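Local coordinates for flagellin B1 (Methanocaldococcus jannaschii DSM 2661, PDB 5YA6), which binds a calcium ion and probably polymerises with other flagellins into the filament of the archaellum, the rotating swimming organelle of archaea, at residues I84-S92 / L120-F128. Numbering follows the deposited sequence.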
loop_
_atom_site.group_PDB
_atom_site.type_symbol
_atom_site.label_atom_id
_atom_site.label_comp_id
_atom_site.label_asym_id
_atom_site.label_seq_id
_atom_site.Cartn_x
_atom_site.Cartn_y
_atom_site.Cartn_z
ATOM N N ILE B 84 3.875 -28.348 5.312
ATOM C CA ILE B 84 3.612 -27.235 6.244
ATOM C C ILE B 84 2.112 -27.182 6.523
ATOM O O ILE B 84 1.364 -26.504 5.879
ATOM C CB ILE B 84 4.207 -25.944 5.630
ATOM C CG1 ILE B 84 5.730 -26.068 5.419
ATOM C CG2 ILE B 84 3.923 -24.758 6.583
ATOM C CD1 ILE B 84 6.246 -25.214 4.305
ATOM N N THR B 85 1.634 -28.022 7.449
ATOM C CA THR B 85 0.231 -28.228 7.653
ATOM C C THR B 85 -0.436 -27.021 8.313
ATOM O O THR B 85 -1.636 -26.851 8.197
ATOM C CB THR B 85 -0.014 -29.487 8.588
ATOM O OG1 THR B 85 0.854 -29.413 9.738
ATOM C CG2 THR B 85 0.348 -30.751 7.793
ATOM N N ASP B 86 0.379 -26.158 8.934
ATOM C CA ASP B 86 -0.150 -24.919 9.526
ATOM C C ASP B 86 -0.674 -23.930 8.471
ATOM O O ASP B 86 -1.351 -22.987 8.815
ATOM C CB ASP B 86 0.888 -24.216 10.431
ATOM C CG ASP B 86 1.073 -24.900 11.800
ATOM O OD1 ASP B 86 0.184 -25.627 12.214
ATOM O OD2 ASP B 86 2.142 -24.729 12.387
ATOM N N TRP B 87 -0.429 -24.177 7.174
ATOM C CA TRP B 87 -1.241 -23.482 6.136
ATOM C C TRP B 87 -2.738 -23.543 6.363
ATOM O O TRP B 87 -3.473 -22.691 5.893
ATOM C CB TRP B 87 -0.963 -24.028 4.717
ATOM C CG TRP B 87 0.174 -23.334 4.018
ATOM C CD1 TRP B 87 1.385 -23.808 3.780
ATOM C CD2 TRP B 87 0.149 -22.000 3.496
ATOM N NE1 TRP B 87 2.178 -22.836 3.184
ATOM C CE2 TRP B 87 1.414 -21.731 2.970
ATOM C CE3 TRP B 87 -0.834 -21.008 3.446
ATOM C CZ2 TRP B 87 1.717 -20.510 2.316
ATOM C CZ3 TRP B 87 -0.529 -19.811 2.831
ATOM C CH2 TRP B 87 0.723 -19.567 2.318
ATOM N N SER B 88 -3.205 -24.601 7.029
ATOM C CA SER B 88 -4.612 -24.703 7.352
ATOM C C SER B 88 -5.170 -23.525 8.176
ATOM O O SER B 88 -6.366 -23.219 8.068
ATOM C CB SER B 88 -4.930 -26.001 8.084
ATOM O OG SER B 88 -4.604 -25.953 9.466
ATOM N N LEU B 89 -4.300 -22.882 8.942
ATOM C CA LEU B 89 -4.654 -21.723 9.777
ATOM C C LEU B 89 -4.539 -20.360 9.058
ATOM O O LEU B 89 -4.939 -19.320 9.616
ATOM C CB LEU B 89 -3.825 -21.711 11.046
ATOM C CG LEU B 89 -3.832 -22.965 11.929
ATOM C CD1 LEU B 89 -2.736 -22.970 12.964
ATOM C CD2 LEU B 89 -5.188 -23.223 12.508
ATOM N N ALA B 90 -4.058 -20.346 7.831
ATOM C CA ALA B 90 -4.047 -19.087 7.058
ATOM C C ALA B 90 -5.391 -18.954 6.414
ATOM O O ALA B 90 -5.672 -19.521 5.365
ATOM C CB ALA B 90 -2.925 -19.129 6.036
ATOM N N ASP B 91 -6.242 -18.145 7.029
ATOM C CA ASP B 91 -7.613 -18.028 6.597
ATOM C C ASP B 91 -7.921 -16.589 6.116
ATOM O O ASP B 91 -7.018 -15.817 5.770
ATOM C CB ASP B 91 -8.547 -18.509 7.699
ATOM C CG ASP B 91 -8.499 -17.663 8.928
ATOM O OD1 ASP B 91 -7.883 -16.577 8.944
ATOM O OD2 ASP B 91 -9.108 -18.063 9.948
ATOM N N SER B 92 -9.190 -16.225 6.047
ATOM C CA SER B 92 -9.539 -14.920 5.504
ATOM C C SER B 92 -9.048 -13.735 6.350
ATOM O O SER B 92 -8.967 -12.619 5.849
ATOM C CB SER B 92 -11.048 -14.828 5.326
ATOM O OG SER B 92 -11.716 -14.865 6.572
ATOM N N LEU B 120 5.651 -14.440 6.188
ATOM C CA LEU B 120 4.226 -14.365 6.526
ATOM C C LEU B 120 3.559 -15.162 5.449
ATOM O O LEU B 120 3.605 -14.813 4.277
ATOM C CB LEU B 120 3.736 -12.906 6.541
ATOM C CG LEU B 120 4.648 -11.953 7.317
ATOM C CD1 LEU B 120 4.007 -10.562 7.234
ATOM C CD2 LEU B 120 4.855 -12.350 8.785
ATOM N N LEU B 121 2.880 -16.208 5.865
ATOM C CA LEU B 121 2.125 -17.053 4.975
ATOM C C LEU B 121 0.661 -16.549 4.944
ATOM O O LEU B 121 -0.059 -16.539 5.945
ATOM C CB LEU B 121 2.238 -18.528 5.479
ATOM C CG LEU B 121 3.659 -19.071 5.694
ATOM C CD1 LEU B 121 3.544 -20.464 6.335
ATOM C CD2 LEU B 121 4.475 -19.060 4.409
ATOM N N VAL B 122 0.209 -16.185 3.743
ATOM C CA VAL B 122 -1.126 -15.626 3.503
ATOM C C VAL B 122 -1.883 -16.416 2.436
ATOM O O VAL B 122 -1.323 -16.671 1.364
ATOM C CB VAL B 122 -1.026 -14.127 3.061
ATOM C CG1 VAL B 122 -2.412 -13.527 2.795
ATOM C CG2 VAL B 122 -0.312 -13.332 4.140
ATOM N N ASN B 123 -3.106 -16.882 2.749
ATOM C CA ASN B 123 -3.920 -17.516 1.757
ATOM C C ASN B 123 -4.712 -16.466 1.089
ATOM O O ASN B 123 -5.750 -15.990 1.601
ATOM C CB ASN B 123 -4.881 -18.592 2.289
ATOM C CG ASN B 123 -5.475 -19.391 1.127
ATOM O OD1 ASN B 123 -6.144 -18.845 0.289
ATOM N ND2 ASN B 123 -5.122 -20.673 1.021
ATOM N N ALA B 124 -4.190 -15.990 -0.036
ATOM C CA ALA B 124 -4.874 -14.908 -0.772
ATOM C C ALA B 124 -6.243 -15.294 -1.280
ATOM O O ALA B 124 -7.130 -14.452 -1.321
ATOM C CB ALA B 124 -4.012 -14.472 -1.951
ATOM N N ASN B 125 -6.423 -16.562 -1.691
ATOM C CA ASN B 125 -7.706 -17.067 -2.115
ATOM C C ASN B 125 -8.751 -16.881 -1.000
ATOM O O ASN B 125 -9.879 -16.458 -1.260
ATOM C CB ASN B 125 -7.528 -18.541 -2.537
ATOM C CG ASN B 125 -8.720 -19.136 -3.175
ATOM O OD1 ASN B 125 -9.268 -18.628 -4.151
ATOM N ND2 ASN B 125 -9.144 -20.285 -2.642
ATOM N N ALA B 126 -8.346 -17.105 0.235
ATOM C CA ALA B 126 -9.233 -16.972 1.352
ATOM C C ALA B 126 -9.436 -15.503 1.759
ATOM O O ALA B 126 -10.566 -15.046 2.038
ATOM C CB ALA B 126 -8.766 -17.840 2.500
ATOM N N VAL B 127 -8.385 -14.691 1.701
ATOM C CA VAL B 127 -8.516 -13.259 2.064
ATOM C C VAL B 127 -9.331 -12.450 1.043
ATOM O O VAL B 127 -10.200 -11.659 1.407
ATOM C CB VAL B 127 -7.104 -12.620 2.270
ATOM C CG1 VAL B 127 -7.201 -11.145 2.602
ATOM C CG2 VAL B 127 -6.357 -13.323 3.412
ATOM N N PHE B 128 -9.070 -12.696 -0.218
ATOM C CA PHE B 128 -9.644 -11.899 -1.283
ATOM C C PHE B 128 -10.838 -12.557 -1.931
ATOM O O PHE B 128 -11.428 -11.954 -2.807
ATOM C CB PHE B 128 -8.548 -11.596 -2.346
ATOM C CG PHE B 128 -7.300 -10.901 -1.794
ATOM C CD1 PHE B 128 -7.375 -9.869 -0.884
ATOM C CD2 PHE B 128 -6.039 -11.315 -2.180
ATOM C CE1 PHE B 128 -6.227 -9.228 -0.406
ATOM C CE2 PHE B 128 -4.909 -10.681 -1.710
ATOM C CZ PHE B 128 -4.999 -9.643 -0.801
HETATM O O HOH W 1 -4.397 -22.452 3.313
HETATM O O HOH W 2 -4.337 -15.963 5.119
#
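W87 lies with the face of its six-membered ring against L121, whose CB makes a CH-pi contact 3.9 Å from the ring centroid. The two side chains cross at about a right angle; L121 CD2 reaches W87 CZ2 at 3.8 Å, while the ring edge at W87 CZ3 meets V122 O at 3.6 Å. W87 NE1 donates to I78 O, which helps hold the indole's rotation, and K31 adds a cation-pi contact. With an alanine here, L121 is likely to face a gap and I78 O to lose its donor. This packing seats the 3-10 turn 85-89, in the connection between strands 59-69 and 94-99 of the flagellin beta-sheet domain, against strand 117-123. N123 is the N-cap of helix 124-128: with CG anti to the backbone N (chi1 -168°), N123 OD1 accepts from A126 N at 2.8 Å. A90 O sits 3.3 Å from N123 CB, but round N123 the fit loosens and water takes over: one molecule bridges W87 O and N123 ND2, a second D91 O and N123 N. Buried V127 packs inward, its CG2 3.5 Å from D91 O. On the solvent side, exposed S92 touches A126 O through CB at 3.3 Å.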